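Local coordinates for protein catechol 1,2 dioxygenase (Acinetobacter radioresistens, PDB 2XSU) that probably catalyses the iron(III)-dependent intradiol cleavage of catechol by molecular oxygen to cis,cis-muconate, a step in the breakdown of aromatic compounds, at residues L15-M19 / N20-A24; D51-P54 / S55-W58; T208-A211 / L212-L216. The protein carries 1 engineered substitution. All blocks are in the same frame, centred on the assembly; numbering follows the deposited sequence. Where two conformers were deposited one is given.

Interaction 1 of 3, residues L15-M19 / N20-A24; sequences LVKQM and NVDTA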
loop_
_atom_site.group_PDB
_atom_site.type_symbol
_atom_site.label_atom_id
_atom_site.label_comp_id
_atom_site.label_asym_id
_atom_site.label_seq_id
_atom_site.Cartn_x
_atom_site.Cartn_y
_atom_site.Cartn_z
ATOM N N LEU A 15 -4.819 -22.012 7.332
ATOM C CA LEU A 15 -5.756 -21.110 6.625
ATOM C C LEU A 15 -5.119 -20.390 5.427
ATOM O O LEU A 15 -5.691 -20.337 4.333
ATOM C CB LEU A 15 -6.324 -20.083 7.603
ATOM C CG LEU A 15 -7.383 -20.574 8.582
ATOM C CD1 LEU A 15 -7.620 -19.487 9.630
ATOM C CD2 LEU A 15 -8.678 -20.894 7.840
ATOM N N VAL A 16 -3.922 -19.842 5.644
ATOM C CA VAL A 16 -3.208 -19.160 4.550
ATOM C C VAL A 16 -2.943 -20.123 3.382
ATOM O O VAL A 16 -3.116 -19.738 2.208
ATOM C CB VAL A 16 -1.904 -18.501 5.060
ATOM C CG1 VAL A 16 -1.071 -17.964 3.883
ATOM C CG2 VAL A 16 -2.228 -17.332 5.954
ATOM N N LYS A 17 -2.546 -21.361 3.712
ATOM C CA LYS A 17 -2.296 -22.389 2.692
ATOM C C LYS A 17 -3.578 -22.732 1.933
ATOM O O LYS A 17 -3.579 -22.807 0.695
ATOM C CB LYS A 17 -1.671 -23.639 3.325
ATOM C CG LYS A 17 -1.366 -24.737 2.324
ATOM C CD LYS A 17 -0.682 -25.911 3.007
ATOM C CE LYS A 17 -0.359 -26.994 1.990
ATOM N NZ LYS A 17 -1.569 -27.805 1.693
ATOM N N GLN A 18 -4.663 -22.937 2.670
ATOM C CA GLN A 18 -5.946 -23.290 2.052
ATOM C C GLN A 18 -6.397 -22.235 1.054
ATOM O O GLN A 18 -6.890 -22.561 -0.031
ATOM C CB GLN A 18 -7.006 -23.440 3.125
ATOM C CG GLN A 18 -6.856 -24.720 3.906
ATOM C CD GLN A 18 -7.664 -24.713 5.186
ATOM O OE1 GLN A 18 -8.644 -23.969 5.320
ATOM N NE2 GLN A 18 -7.259 -25.555 6.139
ATOM N N MET A 19 -6.210 -20.962 1.421
ATOM C CA MET A 19 -6.679 -19.855 0.595
ATOM C C MET A 19 -5.753 -19.484 -0.565
ATOM O O MET A 19 -6.223 -19.108 -1.659
ATOM C CB MET A 19 -6.996 -18.633 1.480
ATOM C CG MET A 19 -8.104 -18.907 2.512
ATOM S SD MET A 19 -8.642 -17.466 3.467
ATOM C CE MET A 19 -7.110 -17.076 4.328
ATOM N N ASN A 20 -4.442 -19.617 -0.363
ATOM C CA ASN A 20 -3.481 -19.026 -1.299
ATOM C C ASN A 20 -2.595 -20.013 -2.060
ATOM O O ASN A 20 -1.941 -19.634 -3.051
ATOM C CB ASN A 20 -2.624 -17.953 -0.600
ATOM C CG ASN A 20 -3.438 -16.713 -0.275
ATOM O OD1 ASN A 20 -3.770 -15.935 -1.163
ATOM N ND2 ASN A 20 -3.806 -16.553 1.003
ATOM N N VAL A 21 -2.609 -21.268 -1.609
ATOM C CA VAL A 21 -1.727 -22.308 -2.169
ATOM C C VAL A 21 -2.554 -23.463 -2.757
ATOM O O VAL A 21 -2.372 -23.801 -3.946
ATOM C CB VAL A 21 -0.745 -22.833 -1.110
ATOM C CG1 VAL A 21 0.091 -23.988 -1.658
ATOM C CG2 VAL A 21 0.170 -21.714 -0.621
ATOM N N ASP A 22 -3.469 -24.010 -1.958
ATOM C CA ASP A 22 -4.366 -25.108 -2.399
ATOM C C ASP A 22 -5.212 -24.720 -3.606
ATOM O O ASP A 22 -5.594 -25.593 -4.409
ATOM C CB ASP A 22 -5.289 -25.603 -1.272
ATOM C CG ASP A 22 -4.522 -26.237 -0.101
ATOM O OD1 ASP A 22 -3.284 -26.443 -0.217
ATOM O OD2 ASP A 22 -5.160 -26.485 0.945
ATOM N N THR A 23 -5.533 -23.424 -3.714
ATOM C CA THR A 23 -6.303 -22.875 -4.828
ATOM C C THR A 23 -5.526 -22.679 -6.140
ATOM O O THR A 23 -6.133 -22.360 -7.174
ATOM C CB THR A 23 -6.889 -21.518 -4.424
ATOM O OG1 THR A 23 -5.824 -20.738 -3.887
ATOM C CG2 THR A 23 -7.993 -21.694 -3.353
ATOM N N ALA A 24 -4.203 -22.864 -6.105
ATOM C CA ALA A 24 -3.356 -22.692 -7.299
ATOM C C ALA A 24 -3.623 -23.787 -8.337
ATOM O O ALA A 24 -3.745 -24.980 -7.991
ATOM C CB ALA A 24 -1.870 -22.695 -6.898
HETATM O O HOH W 1 -4.505 -27.757 2.997
#
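Lys17 and Asp22 meet on the open side of this turn. Lys17 NZ lies 2.9 Å from Asp22 OD1 and forms a salt bridge on the syn lone pair. The lysine chain runs straight from a CG anti to the backbone N, then bends at its last torsion (chi4 -80°), which brings NZ to the carboxylate. A water donates to Asp22 OD2 and weakly accepts from Lys17 NZ. Gln18 CG lies alongside the same carboxylate, 3.8 Å from Asp22 OD2. The tight side is mostly backbone. Lys17 O takes two N-H groups, Val21 N at 2.9 Å and Asp22 N at 2.9 Å, from opposite faces of its carbonyl plane. Thr23 OG1 bonds Met19 O at 2.8 Å, from above the carbonyl plane. Asn20 ND2 makes a weak bond to Val16 O; its stronger partner is Leu80 O of the second subunit. Val16 and Met19 pack on Phe44 of helix 30-49. Asp22 lies in a type I turn from Val21 to Ala24. The bond from Asp22 N to Lys17 O, five positions back, closes a six-residue pi-turn, often found where an alpha helix ends, here helix 9-20.

Interaction 2 of 3, residues D51-P54 / S55-W58; sequences DIQP and SEVW. With PIE (1,2-diacyl-sn-glycero-3-phosphoinositol), chain C.
Gln53 is the N-cap of helix 54-69, and Glu56 in the first turn folds back to it. Gln53 N donates to Glu56 OE1 at 2.9 Å, almost straight at 176°, on the anti lone pair. This is the glutamate half of a capping box; the side chain of Gln53 leads away from the helix. Glu56 CG stands anti to the carbonyl carbon (chi1 -68°) and the next bond is extended, which carries the carboxylate back past Ile52. Arg31 of the second subunit makes a salt bridge to the same OE1. The negative group sits at the start of the helix, where the helix dipole would probably stabilise it.

Ile52 precedes the cap, and its CG2 touches Val57 CG2 at 3.8 Å. This is a hydrophobic staple, formed between the residue before the N-cap and the fourth residue after it. Ile52 CG2 also lies 3.6 Å from Glu56 CB, with the two side chains about perpendicular. The first regular backbone bonds follow: Val57 N to Gln53 O at 3.0 Å and Trp58 N to Pro54 O at 3.0 Å. Pro54 takes the first helical position, where no N-H is needed. The same carbonyl oxygen comes obliquely to the indole, Pro54 O lying 3.1 Å from Trp58 CD1. Arg307 of the second subunit makes a cation-pi contact with Trp58.

Two residues before the cap, Asp51 has positive phi and closes helix 30-49 with a Schellman motif. Its OD1 is salt-bridged to Arg89 of the second subunit. On the ligand side, an acyl chain of the phospholipid runs past the first turn. Glu56 O is 3.3 Å from its C29, and Val57 CA is 3.9 Å from its C48.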
loop_
_atom_site.group_PDB
_atom_site.type_symbol
_atom_site.label_atom_id
_atom_site.label_comp_id
_atom_site.label_asym_id
_atom_site.label_seq_id
_atom_site.Cartn_x
_atom_site.Cartn_y
_atom_site.Cartn_z
ATOM N N ASP A 51 -4.609 -8.074 18.956
ATOM C CA ASP A 51 -6.079 -8.038 18.840
ATOM C C ASP A 51 -6.536 -6.849 17.987
ATOM O O ASP A 51 -7.306 -5.970 18.417
ATOM C CB ASP A 51 -6.719 -8.024 20.234
ATOM C CG ASP A 51 -8.219 -8.287 20.193
ATOM O OD1 ASP A 51 -8.728 -8.919 19.221
ATOM O OD2 ASP A 51 -8.894 -7.872 21.167
ATOM N N ILE A 52 -5.998 -6.798 16.767
ATOM C CA ILE A 52 -6.292 -5.729 15.819
ATOM C C ILE A 52 -7.718 -5.920 15.279
ATOM O O ILE A 52 -8.069 -6.987 14.761
ATOM C CB ILE A 52 -5.240 -5.651 14.684
ATOM C CG1 ILE A 52 -3.825 -5.595 15.302
ATOM C CG2 ILE A 52 -5.514 -4.417 13.797
ATOM C CD1 ILE A 52 -2.680 -5.444 14.232
ATOM N N GLN A 53 -8.516 -4.875 15.446
ATOM C CA GLN A 53 -9.950 -4.889 15.126
ATOM C C GLN A 53 -10.181 -4.599 13.651
ATOM O O GLN A 53 -9.326 -3.982 12.998
ATOM C CB GLN A 53 -10.677 -3.860 16.001
ATOM C CG GLN A 53 -10.585 -4.182 17.488
ATOM C CD GLN A 53 -11.161 -5.552 17.806
ATOM O OE1 GLN A 53 -10.447 -6.438 18.289
ATOM N NE2 GLN A 53 -12.437 -5.760 17.476
ATOM N N PRO A 54 -11.318 -5.048 13.079
ATOM C CA PRO A 54 -11.546 -4.775 11.672
ATOM C C PRO A 54 -11.430 -3.283 11.331
ATOM O O PRO A 54 -10.843 -2.940 10.336
ATOM C CB PRO A 54 -12.970 -5.301 11.433
ATOM C CG PRO A 54 -13.086 -6.385 12.400
ATOM C CD PRO A 54 -12.430 -5.847 13.643
ATOM N N SER A 55 -11.948 -2.406 12.186
ATOM C CA SER A 55 -11.887 -0.980 11.909
ATOM C C SER A 55 -10.441 -0.500 11.795
ATOM O O SER A 55 -10.152 0.374 10.970
ATOM C CB SER A 55 -12.619 -0.206 12.996
ATOM O OG SER A 55 -14.012 -0.503 12.931
ATOM N N GLU A 56 -9.556 -1.078 12.617
ATOM C CA GLU A 56 -8.116 -0.766 12.561
ATOM C C GLU A 56 -7.457 -1.264 11.263
ATOM O O GLU A 56 -6.688 -0.548 10.624
ATOM C CB GLU A 56 -7.401 -1.348 13.782
ATOM C CG GLU A 56 -7.835 -0.634 15.055
ATOM C CD GLU A 56 -7.254 -1.235 16.311
ATOM O OE1 GLU A 56 -7.259 -2.473 16.467
ATOM O OE2 GLU A 56 -6.795 -0.455 17.175
ATOM N N VAL A 57 -7.792 -2.481 10.841
ATOM C CA VAL A 57 -7.271 -3.002 9.591
ATOM C C VAL A 57 -7.704 -2.125 8.413
ATOM O O VAL A 57 -6.887 -1.742 7.573
ATOM C CB VAL A 57 -7.715 -4.473 9.367
ATOM C CG1 VAL A 57 -7.305 -4.981 7.993
ATOM C CG2 VAL A 57 -7.129 -5.373 10.453
ATOM N N TRP A 58 -8.987 -1.752 8.359
ATOM C CA TRP A 58 -9.470 -0.907 7.266
ATOM C C TRP A 58 -8.797 0.456 7.289
ATOM O O TRP A 58 -8.427 0.956 6.249
ATOM C CB TRP A 58 -11.006 -0.769 7.285
ATOM C CG TRP A 58 -11.716 -2.079 7.067
ATOM C CD1 TRP A 58 -12.698 -2.593 7.855
ATOM C CD2 TRP A 58 -11.497 -3.041 6.022
ATOM N NE1 TRP A 58 -13.096 -3.818 7.387
ATOM C CE2 TRP A 58 -12.398 -4.107 6.245
ATOM C CE3 TRP A 58 -10.642 -3.093 4.908
ATOM C CZ2 TRP A 58 -12.470 -5.230 5.401
ATOM C CZ3 TRP A 58 -10.711 -4.204 4.064
ATOM C CH2 TRP A 58 -11.633 -5.266 4.319
HETATM P P PIE C . -4.228 10.117 9.420
HETATM O O11 PIE C . -5.423 10.192 10.246
HETATM O O12 PIE C . -3.204 8.867 9.875
HETATM O O13 PIE C . -3.354 11.555 9.865
HETATM O O14 PIE C . -4.302 10.318 7.968
HETATM C C1 PIE C . -4.951 9.529 11.555
HETATM C C2 PIE C . -5.434 8.081 11.323
HETATM C C3 PIE C . -4.173 7.212 11.412
HETATM O O31 PIE C . -4.188 6.082 10.514
HETATM O O32 PIE C . -2.065 6.210 9.791
HETATM C C31 PIE C . -2.936 5.561 10.365
HETATM C C32 PIE C . -2.627 4.166 10.907
HETATM C C33 PIE C . -2.214 3.223 9.780
HETATM C C34 PIE C . -0.697 3.041 9.732
HETATM C C35 PIE C . -0.345 1.593 9.399
HETATM C C36 PIE C . 0.826 1.513 8.423
HETATM C C37 PIE C . 2.124 1.227 9.176
HETATM C C38 PIE C . 3.115 0.482 8.286
HETATM C C39 PIE C . 3.944 -0.334 9.050
HETATM C C40 PIE C . 4.622 -1.435 8.526
HETATM C C41 PIE C . 4.535 -1.807 7.190
HETATM C C42 PIE C . 5.832 -1.473 6.442
HETATM O O21 PIE C . -6.512 7.623 12.238
HETATM O O22 PIE C . -5.904 8.545 14.225
HETATM C C21 PIE C . -6.259 7.549 13.593
HETATM C C22 PIE C . -6.490 6.251 14.390
HETATM C C23 PIE C . -6.204 4.920 13.693
HETATM C C24 PIE C . -6.520 3.743 14.629
HETATM C C25 PIE C . -5.288 2.865 14.866
HETATM C C26 PIE C . -4.941 2.070 13.608
HETATM C C27 PIE C . -3.780 1.114 13.857
HETATM C C28 PIE C . -3.109 0.712 12.542
HETATM C C29 PIE C . -3.692 -0.595 12.004
HETATM C C47 PIE C . -2.873 -1.149 10.839
HETATM C C48 PIE C . -3.514 -2.435 10.321
HETATM C C49 PIE C . -2.503 -3.296 9.562
HETATM C C50 PIE C . -3.113 -3.928 8.306
HETATM C C51 PIE C . -2.789 -3.135 7.029
HETATM C "C1'" PIE C . -5.585 12.868 5.629
HETATM C "C2'" PIE C . -7.056 12.654 5.827
HETATM C "C3'" PIE C . -7.315 12.416 7.326
HETATM C "C4'" PIE C . -6.523 11.285 7.841
HETATM C "C5'" PIE C . -5.023 11.479 7.581
HETATM C "C6'" PIE C . -4.774 11.651 6.059
HETATM O "O1'" PIE C . -5.304 13.031 4.228
HETATM O "O2'" PIE C . -7.821 13.774 5.416
HETATM O "O3'" PIE C . -8.710 12.187 7.561
HETATM O "O4'" PIE C . -6.942 10.038 8.353
HETATM O "O6'" PIE C . -3.381 11.903 5.837
HETATM C C52 PIE C . -1.283 -2.894 6.818
HETATM C C53 PIE C . -0.599 -4.089 6.156
HETATM C C54 PIE C . -1.082 -4.290 4.716
HETATM C C55 PIE C . 0.084 -4.642 3.788
HETATM C C43 PIE C . 5.759 -0.104 5.748
HETATM C C44 PIE C . 6.250 -0.165 4.301
HETATM C C45 PIE C . 7.223 0.978 4.017
HETATM C C46 PIE C . 6.650 1.919 2.967
#

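Interaction 3 of 3, residues T208-A211 / L212-L216; sequences TTQA and LLNKL. With PIE (1,2-diacyl-sn-glycero-3-phosphoinositol), chain C.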
loop_
_atom_site.group_PDB
_atom_site.type_symbol
_atom_site.label_atom_id
_atom_site.label_comp_id
_atom_site.label_asym_id
_atom_site.label_seq_id
_atom_site.Cartn_x
_atom_site.Cartn_y
_atom_site.Cartn_z
ATOM N N THR A 208 0.675 12.149 3.450
ATOM C CA THR A 208 0.481 10.940 4.233
ATOM C C THR A 208 1.657 10.567 5.139
ATOM O O THR A 208 1.451 10.081 6.244
ATOM C CB THR A 208 0.139 9.717 3.332
ATOM O OG1 THR A 208 1.123 9.595 2.310
ATOM C CG2 THR A 208 -1.248 9.904 2.667
ATOM N N THR A 209 2.885 10.807 4.674
ATOM C CA THR A 209 4.043 10.459 5.485
ATOM C C THR A 209 4.092 11.300 6.775
ATOM O O THR A 209 4.205 10.751 7.887
ATOM C CB THR A 209 5.373 10.536 4.668
ATOM O OG1 THR A 209 5.237 9.740 3.474
ATOM C CG2 THR A 209 6.519 9.979 5.509
ATOM N N GLN A 210 3.930 12.618 6.630
ATOM C CA GLN A 210 3.909 13.494 7.798
ATOM C C GLN A 210 2.721 13.193 8.709
ATOM O O GLN A 210 2.850 13.253 9.929
ATOM C CB GLN A 210 3.951 14.973 7.390
ATOM C CG GLN A 210 4.328 15.888 8.577
ATOM C CD GLN A 210 5.699 15.555 9.168
ATOM O OE1 GLN A 210 6.689 15.581 8.455
ATOM N NE2 GLN A 210 5.754 15.218 10.464
ATOM N N ALA A 211 1.580 12.803 8.129
ATOM C CA ALA A 211 0.447 12.435 8.973
ATOM C C ALA A 211 0.805 11.300 9.925
ATOM O O ALA A 211 0.452 11.328 11.115
ATOM C CB ALA A 211 -0.765 12.059 8.107
ATOM N N LEU A 212 1.489 10.274 9.416
ATOM C CA LEU A 212 1.841 9.153 10.252
ATOM C C LEU A 212 2.973 9.551 11.223
ATOM O O LEU A 212 2.914 9.229 12.421
ATOM C CB LEU A 212 2.216 7.935 9.389
ATOM C CG LEU A 212 2.704 6.716 10.176
ATOM C CD1 LEU A 212 1.660 6.187 11.184
ATOM C CD2 LEU A 212 3.022 5.595 9.182
ATOM N N LEU A 213 3.979 10.281 10.729
ATOM C CA LEU A 213 5.040 10.760 11.625
ATOM C C LEU A 213 4.471 11.584 12.783
ATOM O O LEU A 213 4.908 11.445 13.925
ATOM C CB LEU A 213 6.093 11.562 10.859
ATOM C CG LEU A 213 6.955 10.805 9.839
ATOM C CD1 LEU A 213 7.720 11.813 8.943
ATOM C CD2 LEU A 213 7.926 9.814 10.521
ATOM N N ASN A 214 3.477 12.411 12.510
ATOM C CA ASN A 214 2.811 13.145 13.594
ATOM C C ASN A 214 2.251 12.250 14.693
ATOM O O ASN A 214 2.424 12.566 15.882
ATOM C CB ASN A 214 1.717 14.073 13.045
ATOM C CG ASN A 214 2.273 15.266 12.296
ATOM O OD1 ASN A 214 3.455 15.582 12.387
ATOM N ND2 ASN A 214 1.414 15.938 11.541
ATOM N N LYS A 215 1.606 11.127 14.304
ATOM C CA LYS A 215 1.084 10.152 15.267
ATOM C C LYS A 215 2.196 9.476 16.077
ATOM O O LYS A 215 1.973 9.055 17.220
ATOM C CB LYS A 215 0.242 9.094 14.553
ATOM C CG LYS A 215 -1.001 9.643 13.854
ATOM C CD LYS A 215 -2.082 10.017 14.865
ATOM C CE LYS A 215 -3.316 10.588 14.179
ATOM N NZ LYS A 215 -4.456 10.739 15.125
ATOM N N LEU A 216 3.401 9.410 15.486
ATOM C CA LEU A 216 4.586 8.841 16.103
ATOM C C LEU A 216 5.393 9.875 16.907
ATOM O O LEU A 216 6.398 9.534 17.502
ATOM C CB LEU A 216 5.470 8.174 15.030
ATOM C CG LEU A 216 4.815 6.963 14.322
ATOM C CD1 LEU A 216 5.768 6.430 13.265
ATOM C CD2 LEU A 216 4.507 5.861 15.332
HETATM P P PIE C . -4.228 10.117 9.420
HETATM O O11 PIE C . -5.423 10.192 10.246
HETATM O O12 PIE C . -3.204 8.867 9.875
HETATM O O13 PIE C . -3.354 11.555 9.865
HETATM O O14 PIE C . -4.302 10.318 7.968
HETATM C C1 PIE C . -4.951 9.529 11.555
HETATM C C2 PIE C . -5.434 8.081 11.323
HETATM C C3 PIE C . -4.173 7.212 11.412
HETATM O O31 PIE C . -4.188 6.082 10.514
HETATM O O32 PIE C . -2.065 6.210 9.791
HETATM C C31 PIE C . -2.936 5.561 10.365
HETATM C C32 PIE C . -2.627 4.166 10.907
HETATM C C33 PIE C . -2.214 3.223 9.780
HETATM C C34 PIE C . -0.697 3.041 9.732
HETATM C C35 PIE C . -0.345 1.593 9.399
HETATM C C36 PIE C . 0.826 1.513 8.423
HETATM C C37 PIE C . 2.124 1.227 9.176
HETATM C C38 PIE C . 3.115 0.482 8.286
HETATM C C39 PIE C . 3.944 -0.334 9.050
HETATM C C40 PIE C . 4.622 -1.435 8.526
HETATM C C41 PIE C . 4.535 -1.807 7.190
HETATM C C42 PIE C . 5.832 -1.473 6.442
HETATM O O21 PIE C . -6.512 7.623 12.238
HETATM O O22 PIE C . -5.904 8.545 14.225
HETATM C C21 PIE C . -6.259 7.549 13.593
HETATM C C22 PIE C . -6.490 6.251 14.390
HETATM C C23 PIE C . -6.204 4.920 13.693
HETATM C C24 PIE C . -6.520 3.743 14.629
HETATM C C25 PIE C . -5.288 2.865 14.866
HETATM C C26 PIE C . -4.941 2.070 13.608
HETATM C C27 PIE C . -3.780 1.114 13.857
HETATM C C28 PIE C . -3.109 0.712 12.542
HETATM C C29 PIE C . -3.692 -0.595 12.004
HETATM C C47 PIE C . -2.873 -1.149 10.839
HETATM C C48 PIE C . -3.514 -2.435 10.321
HETATM C C49 PIE C . -2.503 -3.296 9.562
HETATM C C50 PIE C . -3.113 -3.928 8.306
HETATM C C51 PIE C . -2.789 -3.135 7.029
HETATM C "C1'" PIE C . -5.585 12.868 5.629
HETATM C "C2'" PIE C . -7.056 12.654 5.827
HETATM C "C3'" PIE C . -7.315 12.416 7.326
HETATM C "C4'" PIE C . -6.523 11.285 7.841
HETATM C "C5'" PIE C . -5.023 11.479 7.581
HETATM C "C6'" PIE C . -4.774 11.651 6.059
HETATM O "O1'" PIE C . -5.304 13.031 4.228
HETATM O "O2'" PIE C . -7.821 13.774 5.416
HETATM O "O3'" PIE C . -8.710 12.187 7.561
HETATM O "O4'" PIE C . -6.942 10.038 8.353
HETATM O "O6'" PIE C . -3.381 11.903 5.837
HETATM C C52 PIE C . -1.283 -2.894 6.818
HETATM C C53 PIE C . -0.599 -4.089 6.156
HETATM C C54 PIE C . -1.082 -4.290 4.716
HETATM C C55 PIE C . 0.084 -4.642 3.788
HETATM C C43 PIE C . 5.759 -0.104 5.748
HETATM C C44 PIE C . 6.250 -0.165 4.301
HETATM C C45 PIE C . 7.223 0.978 4.017
HETATM C C46 PIE C . 6.650 1.919 2.967
#
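Gln210 and Asn214 join their amides one turn apart. Gln210 NE2 donates to Asn214 OD1 at 3.0 Å with an N-H...O angle of 165°. The acceptor lies in the Gln210 amide plane, while the donor stands well above the Asn214 carbonyl plane. The two amides are turned 44° against each other. Gln210 bends at chi2 (60°), and this turns its amide along the helix toward the next turn, NE2 passing 3.7 Å from Leu213 CB. NE2 also makes a weak bond to Arg218 O. Asn214 CG rests close to the carbonyl of Gln210, 3.2 Å from its O.

Ala211, Leu212 and Lys215 meet the phospholipid. Lys215 NZ donates to O22, an ester carbonyl oxygen of the ligand, at 2.8 Å. The lysine bends at chi2, then runs straight, and its CE passes close to C1 of the glycerol. Ala211 CB lies tightly against phosphate oxygen O13, at 3.2 Å. Leu212 CD1 lies 4.0 Å from O32, the carbonyl oxygen of the other ester. The short helix 208-215, part of the iron-binding dioxygenase region, lies between the lipid, its own chain and the second subunit, where Lys215 touches Ile32.

Backbone bonds run along the helix, as from Leu213 N to Thr209 O at 2.9 Å; the one from Lys215 N to Ala211 O is weak. The helix start is held from outside: Glu72 accepts from Thr208 N and bonds Thr209 OG1, and Tyr63 OH of helix 54-69 bonds Thr208 O. Further out, the side chain of Gln210 is about 9 Å from that of the iron ligand Tyr201.

Interactions 2 and 3 share one phospholipid. The acyl chain whose ester carbonyl is held by Lys215 is the one that runs past Glu56 and Val57. Their centres are about 19 Å apart and their nearest atoms about 11 Å. The lipid touches both, one in the N-terminal region of the dioxygenase and one in its iron-binding region. Interaction 1 lies about 23 Å from interaction 2 and about 35 Å from interaction 3, centre to centre; its Asn20 side chain is about 8 Å from a bound phospholipid. All three touch the second subunit of the homodimer. In interaction 3 the side chain of Thr209 is about 13 Å from the iron.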